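Local coordinates for Phi class glutathione transferase GSTF1 (Populus tremula x Populus tremuloides, PDB 4RI6), which probably catalyses the transfer of glutathione onto electrophilic compounds, releasing halide from halogenated substrates, in cytoplasmic detoxification, at residues F59-E62 against S63-L66; K96-I99 against D100-V103; R194-T197 against E198-R202. All coordinates share one frame; numbering follows the deposited sequence.

How the contacts relate
The three contacts follow one another along the chain. Contact 1 is the turn of the hairpin 58-60/65-67, at one side of the sheet in the thioredoxin-like N-terminal domain. Contacts 2 and 3 lie in the helical part, on helix 93-122 and at the end of helix 190-200. The centres of contacts 1 and 2 are about 24 Å apart, those of 2 and 3 about 19 Å, and those of 1 and 3 about 31 Å. Contacts 1 and 2 do not meet within one chain. They do meet in the dimer, where Leu66 packs on Gln101 of the second subunit. Contact 3 touches no other chain.

Contact 1. Residues F59-E62 against S63-L66; sequences FKDE and SITL
Phe59 pairs with Leu66, and Asp61 reaches over to Ser63 and Ile64. Together they make the tight end of the beta hairpin formed by strands 58-60 and 65-67, in the thioredoxin-like N-terminal domain. Phe59 and Leu66 are an antiparallel hydrogen-bonded pair, with Phe59 N to Leu66 O at 2.8 Å. Lys60 and Thr65 follow as a non-hydrogen-bonded pair. The Asp61 N bond to Ile64 O closes the turn at 3.0 Å.

The Asp61 side chain accepts from backbone N-H groups of the turn. A chi1 of 66° tucks its CG over the backbone, which swings OD1 over the next peptides. Asp61 OD1 accepts Ser63 N at 2.8 Å from above the carboxylate plane, forming an Asx turn. Asp61 OD1 also accepts Ile64 N at 2.9 Å, nearly along the C-O axis. Asp61 OD2 is turned to helix 69-79, where Lys79 makes a salt bridge and Tyr75 a hydrogen bond. Both carboxylate oxygens are therefore gripped, which fixes the rotation of the group.

The Phe59 ring lies on the same face of the sheet as Leu66. Phe59 CD1 comes within 4.3 Å of Leu66 CB. The Asp61 carboxylate is at the ring edge, with OD2 in the ring plane. Ile72 and Tyr75 of helix 69-79 cover this face.

On the other face, the Lys60 and Thr65 side chains run alongside each other in the same direction. The Lys60 chain is extended, and its CG passes 3.5 Å from Thr65 OG1. A water bonds Thr65 OG1 at 2.7 Å and donates to Asp61 O.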
ATOM      1  N   PHE A  59      -9.778 -12.571  -6.330  1.00 23.73           N
ATOM      2  CA  PHE A  59      -9.217 -13.174  -7.516  1.00 24.82           C
ATOM      3  C   PHE A  59      -9.059 -14.675  -7.289  1.00 25.28           C
ATOM      4  O   PHE A  59      -8.612 -15.086  -6.209  1.00 25.37           O
ATOM      5  CB  PHE A  59      -7.858 -12.530  -7.818  1.00 25.29           C
ATOM      6  CG  PHE A  59      -7.059 -13.262  -8.843  1.00 25.49           C
ATOM      7  CD1 PHE A  59      -6.353 -14.401  -8.518  1.00 24.53           C
ATOM      8  CD2 PHE A  59      -6.989 -12.790 -10.144  1.00 25.21           C
ATOM      9  CE1 PHE A  59      -5.627 -15.080  -9.477  1.00 25.16           C
ATOM     10  CE2 PHE A  59      -6.249 -13.448 -11.094  1.00 25.14           C
ATOM     11  CZ  PHE A  59      -5.565 -14.594 -10.765  1.00 25.76           C
ATOM     12  N   LYS A  60      -9.413 -15.485  -8.295  1.00 26.32           N
ATOM     13  CA  LYS A  60      -9.108 -16.917  -8.306  1.00 27.29           C
ATOM     14  C   LYS A  60      -8.551 -17.356  -9.655  1.00 27.24           C
ATOM     15  O   LYS A  60      -9.050 -16.950 -10.697  1.00 28.03           O
ATOM     16  CB  LYS A  60     -10.352 -17.779  -8.012  1.00 28.03           C
ATOM     17  CG  LYS A  60     -11.047 -17.565  -6.684  1.00 30.29           C
ATOM     18  CD  LYS A  60     -12.169 -18.599  -6.537  1.00 32.81           C
ATOM     19  CE  LYS A  60     -12.975 -18.412  -5.265  1.00 33.38           C
ATOM     20  NZ  LYS A  60     -14.026 -19.443  -5.147  1.00 34.82           N
ATOM     21  N   ASP A  61      -7.514 -18.186  -9.633  1.00 27.65           N
ATOM     22  CA  ASP A  61      -7.177 -19.003 -10.789  1.00 28.67           C
ATOM     23  C   ASP A  61      -6.933 -20.444 -10.309  1.00 30.57           C
ATOM     24  O   ASP A  61      -7.231 -20.759  -9.158  1.00 30.43           O
ATOM     25  CB  ASP A  61      -5.986 -18.412 -11.581  1.00 28.47           C
ATOM     26  CG  ASP A  61      -4.664 -18.423 -10.821  1.00 27.22           C
ATOM     27  OD1 ASP A  61      -4.532 -19.098  -9.773  1.00 26.27           O
ATOM     28  OD2 ASP A  61      -3.719 -17.760 -11.301  1.00 26.57           O
ATOM     29  N   GLU A  62      -6.420 -21.311 -11.181  1.00 33.30           N
ATOM     30  CA  GLU A  62      -6.256 -22.724 -10.838  1.00 37.38           C
ATOM     31  C   GLU A  62      -5.315 -22.875  -9.631  1.00 36.26           C
ATOM     32  O   GLU A  62      -5.398 -23.860  -8.891  1.00 37.39           O
ATOM     33  CB  GLU A  62      -5.731 -23.532 -12.048  1.00 41.25           C
ATOM     34  CG  GLU A  62      -6.526 -23.327 -13.357  1.00 45.02           C
ATOM     35  CD  GLU A  62      -6.496 -24.533 -14.326  1.00 47.02           C
ATOM     36  OE1 GLU A  62      -7.576 -24.891 -14.864  1.00 46.49           O
ATOM     37  OE2 GLU A  62      -5.402 -25.109 -14.565  1.00 48.22           O
ATOM     38  N   SER A  63      -4.464 -21.877  -9.404  1.00 32.68           N
ATOM     39  CA  SER A  63      -3.342 -22.018  -8.471  1.00 32.03           C
ATOM     40  C   SER A  63      -3.534 -21.328  -7.124  1.00 29.49           C
ATOM     41  O   SER A  63      -2.974 -21.767  -6.120  1.00 30.04           O
ATOM     42  CB  SER A  63      -2.066 -21.471  -9.120  1.00 34.23           C
ATOM     43  OG  SER A  63      -1.713 -22.249 -10.248  1.00 36.95           O
ATOM     44  N   ILE A  64      -4.299 -20.240  -7.102  1.00 26.67           N
ATOM     45  CA  ILE A  64      -4.342 -19.376  -5.923  1.00 24.56           C
ATOM     46  C   ILE A  64      -5.608 -18.513  -5.882  1.00 24.05           C
ATOM     47  O   ILE A  64      -6.171 -18.142  -6.930  1.00 24.25           O
ATOM     48  CB  ILE A  64      -3.072 -18.478  -5.878  1.00 23.91           C
ATOM     49  CG1 ILE A  64      -2.864 -17.842  -4.506  1.00 23.39           C
ATOM     50  CG2 ILE A  64      -3.118 -17.399  -6.943  1.00 23.93           C
ATOM     51  CD1 ILE A  64      -1.413 -17.343  -4.274  1.00 23.10           C
ATOM     52  N   THR A  65      -6.045 -18.217  -4.660  1.00 23.32           N
ATOM     53  CA  THR A  65      -7.064 -17.212  -4.383  1.00 23.44           C
ATOM     54  C   THR A  65      -6.378 -16.027  -3.694  1.00 22.53           C
ATOM     55  O   THR A  65      -5.624 -16.209  -2.732  1.00 23.07           O
ATOM     56  CB  THR A  65      -8.191 -17.781  -3.503  1.00 25.33           C
ATOM     57  OG1 THR A  65      -8.877 -18.818  -4.216  1.00 26.19           O
ATOM     58  CG2 THR A  65      -9.202 -16.709  -3.114  1.00 26.67           C
ATOM     59  N   LEU A  66      -6.636 -14.814  -4.188  1.00 20.99           N
ATOM     60  CA  LEU A  66      -5.970 -13.607  -3.697  1.00 21.04           C
ATOM     61  C   LEU A  66      -6.971 -12.498  -3.452  1.00 19.94           C
ATOM     62  O   LEU A  66      -7.968 -12.407  -4.158  1.00 21.71           O
ATOM     63  CB  LEU A  66      -4.925 -13.119  -4.710  1.00 21.49           C
ATOM     64  CG  LEU A  66      -3.654 -13.956  -4.867  1.00 21.49           C
ATOM     65  CD1 LEU A  66      -2.842 -13.443  -6.022  1.00 21.96           C
ATOM     66  CD2 LEU A  66      -2.828 -13.948  -3.598  1.00 20.58           C
TER
HETATM   67  O   HOH W   1      -8.006 -20.614  -6.049  1.00 30.47           O

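Contact 2. Residues K96-I99 against D100-V103; sequences KANI and DQWV
Gln101 folds back on Asn98, one turn earlier in the helix. Its NE2 donates to Asn98 O at 3.1 Å. The bond lies in the carbonyl plane, on a lone pair, and the acceptor sits 15° out of the Gln101 amide plane. With chi1 at 68°, the Gln101 chain curls back over the helix toward the Asn98 carbonyl. The other end of the amide is also used: OE1 accepts Phe67 N of the second subunit.

Asn98 OD1 accepts a hydrogen bond from a water at 2.7 Å. The same water accepts from Trp102 NE1 at 3.0 Å and lies in the plane of the indole, at its edge. Asn98 ND2 donates to Ala158 O.

These residues belong to helix 93-122, a long helix that lines the dimer interface of this glutathione transferase fold. Its i to i-4 ladder holds from Asp100 N to Lys96 O (2.8 Å), Gln101 N to Ala97 O (3.1 Å) and Val103 N to Ile99 O (3.1 Å). It breaks at Trp102, whose N turns to Ile99 O at 2.9 Å, from above the carbonyl plane. Asn98 O is left to the Gln101 side chain.

Asp100 sends its carboxylate away from the turn. OD1 accepts from Tyr89 OH, and OD2 makes a salt bridge with Arg74 NE of the second subunit. On the face toward helix 164-179, where both touch Ala165, Ile99 CG2 meets Val103 CG2 at 4.0 Å.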
ATOM      1  N   LYS A  96      11.235  -2.554 -12.002  1.00 21.88           N
ATOM      2  CA  LYS A  96      10.090  -2.913 -11.179  1.00 21.78           C
ATOM      3  C   LYS A  96      10.057  -2.055  -9.915  1.00 20.61           C
ATOM      4  O   LYS A  96       9.021  -1.496  -9.579  1.00 20.59           O
ATOM      5  CB  LYS A  96      10.123  -4.396 -10.822  1.00 23.00           C
ATOM      6  CG  LYS A  96       8.914  -4.878  -9.994  1.00 24.57           C
ATOM      7  CD  LYS A  96       8.924  -6.394  -9.781  1.00 29.12           C
ATOM      8  CE  LYS A  96       7.669  -6.830  -9.045  1.00 33.39           C
ATOM      9  NZ  LYS A  96       7.728  -8.236  -8.572  1.00 36.40           N
ATOM     10  N   ALA A  97      11.192  -1.942  -9.228  1.00 19.80           N
ATOM     11  CA  ALA A  97      11.248  -1.178  -7.982  1.00 19.81           C
ATOM     12  C   ALA A  97      10.981   0.297  -8.232  1.00 18.49           C
ATOM     13  O   ALA A  97      10.286   0.972  -7.468  1.00 18.36           O
ATOM     14  CB  ALA A  97      12.586  -1.351  -7.328  1.00 19.69           C
ATOM     15  N   ASN A  98      11.532   0.805  -9.319  1.00 19.09           N
ATOM     16  CA  ASN A  98      11.316   2.196  -9.671  1.00 19.51           C
ATOM     17  C   ASN A  98       9.844   2.533  -9.861  1.00 18.26           C
ATOM     18  O   ASN A  98       9.390   3.592  -9.440  1.00 17.94           O
ATOM     19  CB  ASN A  98      12.091   2.550 -10.946  1.00 20.82           C
ATOM     20  CG  ASN A  98      11.826   3.952 -11.392  1.00 22.02           C
ATOM     21  OD1 ASN A  98      12.112   4.908 -10.681  1.00 21.99           O
ATOM     22  ND2 ASN A  98      11.265   4.090 -12.576  1.00 23.02           N
ATOM     23  N   ILE A  99       9.105   1.633 -10.496  1.00 17.91           N
ATOM     24  CA  ILE A  99       7.659   1.754 -10.608  1.00 18.32           C
ATOM     25  C   ILE A  99       6.965   1.584  -9.261  1.00 16.91           C
ATOM     26  O   ILE A  99       6.064   2.349  -8.900  1.00 16.21           O
ATOM     27  CB  ILE A  99       7.128   0.722 -11.612  1.00 19.21           C
ATOM     28  CG1 ILE A  99       7.606   1.099 -13.010  1.00 19.75           C
ATOM     29  CG2 ILE A  99       5.598   0.629 -11.587  1.00 18.33           C
ATOM     30  CD1 ILE A  99       7.539  -0.052 -13.998  1.00 20.15           C
ATOM     31  N   ASP A 100       7.432   0.601  -8.501  1.00 17.76           N
ATOM     32  CA  ASP A 100       6.769   0.217  -7.262  1.00 17.01           C
ATOM     33  C   ASP A 100       6.726   1.355  -6.234  1.00 16.65           C
ATOM     34  O   ASP A 100       5.742   1.484  -5.492  1.00 16.24           O
ATOM     35  CB  ASP A 100       7.474  -0.999  -6.673  1.00 17.14           C
ATOM     36  CG  ASP A 100       6.644  -1.726  -5.632  1.00 18.78           C
ATOM     37  OD1 ASP A 100       5.436  -1.927  -5.833  1.00 18.95           O
ATOM     38  OD2 ASP A 100       7.222  -2.122  -4.601  1.00 21.80           O
ATOM     39  N   GLN A 101       7.753   2.200  -6.177  1.00 17.39           N
ATOM     40  CA  GLN A 101       7.709   3.295  -5.203  1.00 17.37           C
ATOM     41  C   GLN A 101       6.535   4.239  -5.503  1.00 16.49           C
ATOM     42  O   GLN A 101       5.959   4.801  -4.583  1.00 16.40           O
ATOM     43  CB  GLN A 101       9.036   4.067  -5.164  1.00 17.91           C
ATOM     44  CG  GLN A 101       9.313   4.857  -6.412  1.00 17.65           C
ATOM     45  CD  GLN A 101      10.747   5.343  -6.513  1.00 17.96           C
ATOM     46  OE1 GLN A 101      11.380   5.700  -5.510  1.00 17.78           O
ATOM     47  NE2 GLN A 101      11.276   5.339  -7.730  1.00 17.97           N
ATOM     48  N   TRP A 102       6.160   4.385  -6.777  1.00 16.04           N
ATOM     49  CA  TRP A 102       5.034   5.251  -7.156  1.00 16.40           C
ATOM     50  C   TRP A 102       3.717   4.501  -6.974  1.00 16.09           C
ATOM     51  O   TRP A 102       2.687   5.114  -6.723  1.00 15.64           O
ATOM     52  CB  TRP A 102       5.209   5.779  -8.591  1.00 16.11           C
ATOM     53  CG  TRP A 102       6.351   6.727  -8.657  1.00 16.94           C
ATOM     54  CD1 TRP A 102       7.616   6.464  -9.096  1.00 18.05           C
ATOM     55  CD2 TRP A 102       6.358   8.085  -8.210  1.00 16.94           C
ATOM     56  NE1 TRP A 102       8.400   7.572  -8.947  1.00 18.20           N
ATOM     57  CE2 TRP A 102       7.656   8.577  -8.400  1.00 18.04           C
ATOM     58  CE3 TRP A 102       5.388   8.931  -7.672  1.00 17.19           C
ATOM     59  CZ2 TRP A 102       8.002   9.867  -8.084  1.00 19.39           C
ATOM     60  CZ3 TRP A 102       5.738  10.200  -7.342  1.00 19.04           C
ATOM     61  CH2 TRP A 102       7.024  10.668  -7.558  1.00 19.24           C
ATOM     62  N   VAL A 103       3.747   3.172  -7.042  1.00 15.76           N
ATOM     63  CA  VAL A 103       2.570   2.382  -6.664  1.00 16.16           C
ATOM     64  C   VAL A 103       2.304   2.539  -5.155  1.00 16.45           C
ATOM     65  O   VAL A 103       1.158   2.707  -4.723  1.00 15.84           O
ATOM     66  CB  VAL A 103       2.739   0.904  -7.026  1.00 15.74           C
ATOM     67  CG1 VAL A 103       1.511   0.096  -6.582  1.00 15.94           C
ATOM     68  CG2 VAL A 103       2.964   0.745  -8.530  1.00 15.99           C
TER
HETATM   69  O   HOH W   2      11.062   7.413 -10.307  1.00 21.88           O

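Contact 3. Residues R194-T197 against E198-R202; sequences RWWT and EISNR
Ile199 packs against Trp195 and Trp196. Its CD1 sits over one face of the Trp195 six-membered ring, 4.0 Å from the centroid, as a CH-pi contact. The same methyl reaches CE3 of Trp196 at 3.9 Å. A chi1 of 65° folds Ile199 CG1 over the backbone, which carries CD1 toward both rings. Ser200 CB lies over a face of Trp196, 4.0 Å from the centroid of the five-membered ring. Trp196 O accepts Ser200 OG, at 2.7 Å, and Ser200 N from the two sides of its carbonyl plane.

This is the C-terminal end of helix 190-200, in the all-helical C-terminal domain. The tight side faces helix 164-179: Leu170 touches Trp196 and Ile199, and Asp166 accepts from Trp195 NE1. An alanine at Trp196 takes away the ring face under Ser200 CB and one ring neighbour of Ile199 CD1, and is likely to open a gap toward Leu170 and Val177.

The other side is looser. Arg194 NE and Glu198 OE1 are 4.4 Å apart, beyond a salt bridge. A water spans them, accepting from Arg194 NE at 2.8 Å and donating to Glu198 OE1. Arg194 NH2 donates to Arg155 O, which anchors the guanidinium, and Glu198 OE2 makes a salt bridge with Arg155. Toward the exposed helix end, Asn201 ND2 donates to Thr197 O at 2.9 Å, nearly straight at 171°, whereas the backbone bond from Asn201 N is weak.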
ATOM      1  N   ARG A 194      -1.806  16.862 -18.506  1.00 17.01           N
ATOM      2  CA  ARG A 194      -1.254  16.149 -19.660  1.00 17.08           C
ATOM      3  C   ARG A 194      -1.216  14.649 -19.387  1.00 17.25           C
ATOM      4  O   ARG A 194      -1.691  13.820 -20.188  1.00 18.30           O
ATOM      5  CB  ARG A 194       0.151  16.648 -19.970  1.00 17.69           C
ATOM      6  CG  ARG A 194       0.808  15.948 -21.135  1.00 17.85           C
ATOM      7  CD  ARG A 194       2.297  15.998 -21.030  1.00 17.96           C
ATOM      8  NE  ARG A 194       2.790  15.093 -19.986  1.00 18.20           N
ATOM      9  CZ  ARG A 194       3.657  15.421 -19.045  1.00 18.17           C
ATOM     10  NH1 ARG A 194       4.111  16.668 -18.934  1.00 17.67           N
ATOM     11  NH2 ARG A 194       4.050  14.499 -18.182  1.00 17.96           N
ATOM     12  N   TRP A 195      -0.622  14.317 -18.252  1.00 17.25           N
ATOM     13  CA  TRP A 195      -0.526  12.949 -17.792  1.00 17.45           C
ATOM     14  C   TRP A 195      -1.911  12.313 -17.693  1.00 18.06           C
ATOM     15  O   TRP A 195      -2.121  11.223 -18.211  1.00 18.22           O
ATOM     16  CB  TRP A 195       0.176  12.947 -16.445  1.00 16.97           C
ATOM     17  CG  TRP A 195       0.114  11.704 -15.619  1.00 16.92           C
ATOM     18  CD1 TRP A 195       0.823  10.555 -15.804  1.00 17.52           C
ATOM     19  CD2 TRP A 195      -0.628  11.526 -14.407  1.00 16.96           C
ATOM     20  NE1 TRP A 195       0.551   9.665 -14.790  1.00 16.68           N
ATOM     21  CE2 TRP A 195      -0.337  10.234 -13.921  1.00 16.97           C
ATOM     22  CE3 TRP A 195      -1.517  12.329 -13.695  1.00 18.18           C
ATOM     23  CZ2 TRP A 195      -0.895   9.728 -12.733  1.00 17.87           C
ATOM     24  CZ3 TRP A 195      -2.083  11.822 -12.520  1.00 18.42           C
ATOM     25  CH2 TRP A 195      -1.757  10.534 -12.052  1.00 18.31           C
ATOM     26  N   TRP A 196      -2.841  13.005 -17.033  1.00 18.34           N
ATOM     27  CA  TRP A 196      -4.197  12.495 -16.878  1.00 17.85           C
ATOM     28  C   TRP A 196      -4.829  12.195 -18.247  1.00 18.45           C
ATOM     29  O   TRP A 196      -5.489  11.156 -18.448  1.00 18.94           O
ATOM     30  CB  TRP A 196      -5.093  13.469 -16.102  1.00 18.56           C
ATOM     31  CG  TRP A 196      -6.436  12.844 -15.986  1.00 18.92           C
ATOM     32  CD1 TRP A 196      -7.566  13.218 -16.625  1.00 20.53           C
ATOM     33  CD2 TRP A 196      -6.759  11.654 -15.261  1.00 19.20           C
ATOM     34  NE1 TRP A 196      -8.581  12.355 -16.338  1.00 21.19           N
ATOM     35  CE2 TRP A 196      -8.113  11.375 -15.507  1.00 20.38           C
ATOM     36  CE3 TRP A 196      -6.036  10.796 -14.433  1.00 20.04           C
ATOM     37  CZ2 TRP A 196      -8.759  10.283 -14.953  1.00 20.53           C
ATOM     38  CZ3 TRP A 196      -6.679   9.721 -13.883  1.00 20.60           C
ATOM     39  CH2 TRP A 196      -8.026   9.475 -14.140  1.00 21.24           C
ATOM     40  N   THR A 197      -4.624  13.109 -19.187  1.00 19.34           N
ATOM     41  CA  THR A 197      -5.157  12.941 -20.525  1.00 20.62           C
ATOM     42  C   THR A 197      -4.559  11.702 -21.166  1.00 19.93           C
ATOM     43  O   THR A 197      -5.276  10.900 -21.746  1.00 20.85           O
ATOM     44  CB  THR A 197      -4.876  14.184 -21.376  1.00 22.43           C
ATOM     45  OG1 THR A 197      -5.498  15.325 -20.776  1.00 23.20           O
ATOM     46  CG2 THR A 197      -5.430  14.027 -22.750  1.00 23.07           C
ATOM     47  N   GLU A 198      -3.249  11.513 -21.045  1.00 18.19           N
ATOM     48  CA  GLU A 198      -2.632  10.350 -21.677  1.00 18.41           C
ATOM     49  C   GLU A 198      -3.103   9.051 -21.068  1.00 19.02           C
ATOM     50  O   GLU A 198      -3.408   8.110 -21.779  1.00 20.07           O
ATOM     51  CB  GLU A 198      -1.105  10.403 -21.598  1.00 18.84           C
ATOM     52  CG  GLU A 198      -0.472  11.555 -22.362  1.00 19.40           C
ATOM     53  CD  GLU A 198       0.841  11.148 -22.983  1.00 21.21           C
ATOM     54  OE1 GLU A 198       1.900  11.710 -22.611  1.00 20.89           O
ATOM     55  OE2 GLU A 198       0.812  10.261 -23.872  1.00 23.20           O
ATOM     56  N   ILE A 199      -3.163   8.975 -19.747  1.00 19.65           N
ATOM     57  CA  ILE A 199      -3.443   7.678 -19.148  1.00 19.44           C
ATOM     58  C   ILE A 199      -4.936   7.338 -19.209  1.00 18.71           C
ATOM     59  O   ILE A 199      -5.289   6.164 -19.383  1.00 20.22           O
ATOM     60  CB  ILE A 199      -2.901   7.579 -17.692  1.00 19.27           C
ATOM     61  CG1 ILE A 199      -3.588   8.533 -16.712  1.00 19.28           C
ATOM     62  CG2 ILE A 199      -1.401   7.780 -17.715  1.00 19.72           C
ATOM     63  CD1 ILE A 199      -3.196   8.267 -15.224  1.00 19.15           C
ATOM     64  N   SER A 200      -5.815   8.340 -19.142  1.00 18.13           N
ATOM     65  CA  SER A 200      -7.253   8.057 -19.102  1.00 19.69           C
ATOM     66  C   SER A 200      -7.811   7.730 -20.475  1.00 20.18           C
ATOM     67  O   SER A 200      -8.928   7.224 -20.586  1.00 21.02           O
ATOM     68  CB  SER A 200      -8.029   9.230 -18.504  1.00 20.19           C
ATOM     69  OG  SER A 200      -7.965  10.396 -19.309  1.00 20.44           O
ATOM     70  N   ASN A 201      -7.036   8.016 -21.517  1.00 21.18           N
ATOM     71  CA  ASN A 201      -7.452   7.668 -22.872  1.00 22.93           C
ATOM     72  C   ASN A 201      -6.825   6.385 -23.431  1.00 24.77           C
ATOM     73  O   ASN A 201      -7.023   6.056 -24.607  1.00 25.95           O
ATOM     74  CB  ASN A 201      -7.177   8.855 -23.816  1.00 23.52           C
ATOM     75  CG  ASN A 201      -8.229   9.921 -23.683  1.00 24.75           C
ATOM     76  OD1 ASN A 201      -9.352   9.776 -24.187  1.00 26.25           O
ATOM     77  ND2 ASN A 201      -7.910  10.969 -22.950  1.00 23.35           N
ATOM     78  N   ARG A 202      -6.136   5.622 -22.590  1.00 25.02           N
ATOM     79  CA  ARG A 202      -5.717   4.287 -22.989  1.00 24.72           C
ATOM     80  C   ARG A 202      -6.936   3.412 -23.272  1.00 24.67           C
ATOM     81  O   ARG A 202      -7.957   3.525 -22.596  1.00 24.10           O
ATOM     82  CB  ARG A 202      -4.858   3.655 -21.910  1.00 25.05           C
ATOM     83  CG  ARG A 202      -3.580   4.407 -21.704  1.00 25.92           C
ATOM     84  CD  ARG A 202      -2.716   3.707 -20.682  1.00 26.48           C
ATOM     85  NE  ARG A 202      -2.164   2.434 -21.148  1.00 27.60           N
ATOM     86  CZ  ARG A 202      -1.057   2.317 -21.868  1.00 28.64           C
ATOM     87  NH1 ARG A 202      -0.418   3.403 -22.280  1.00 30.41           N
ATOM     88  NH2 ARG A 202      -0.598   1.118 -22.194  1.00 29.20           N
TER
HETATM   89  O   HOH W   3       1.975  12.419 -19.998  1.00 17.45           O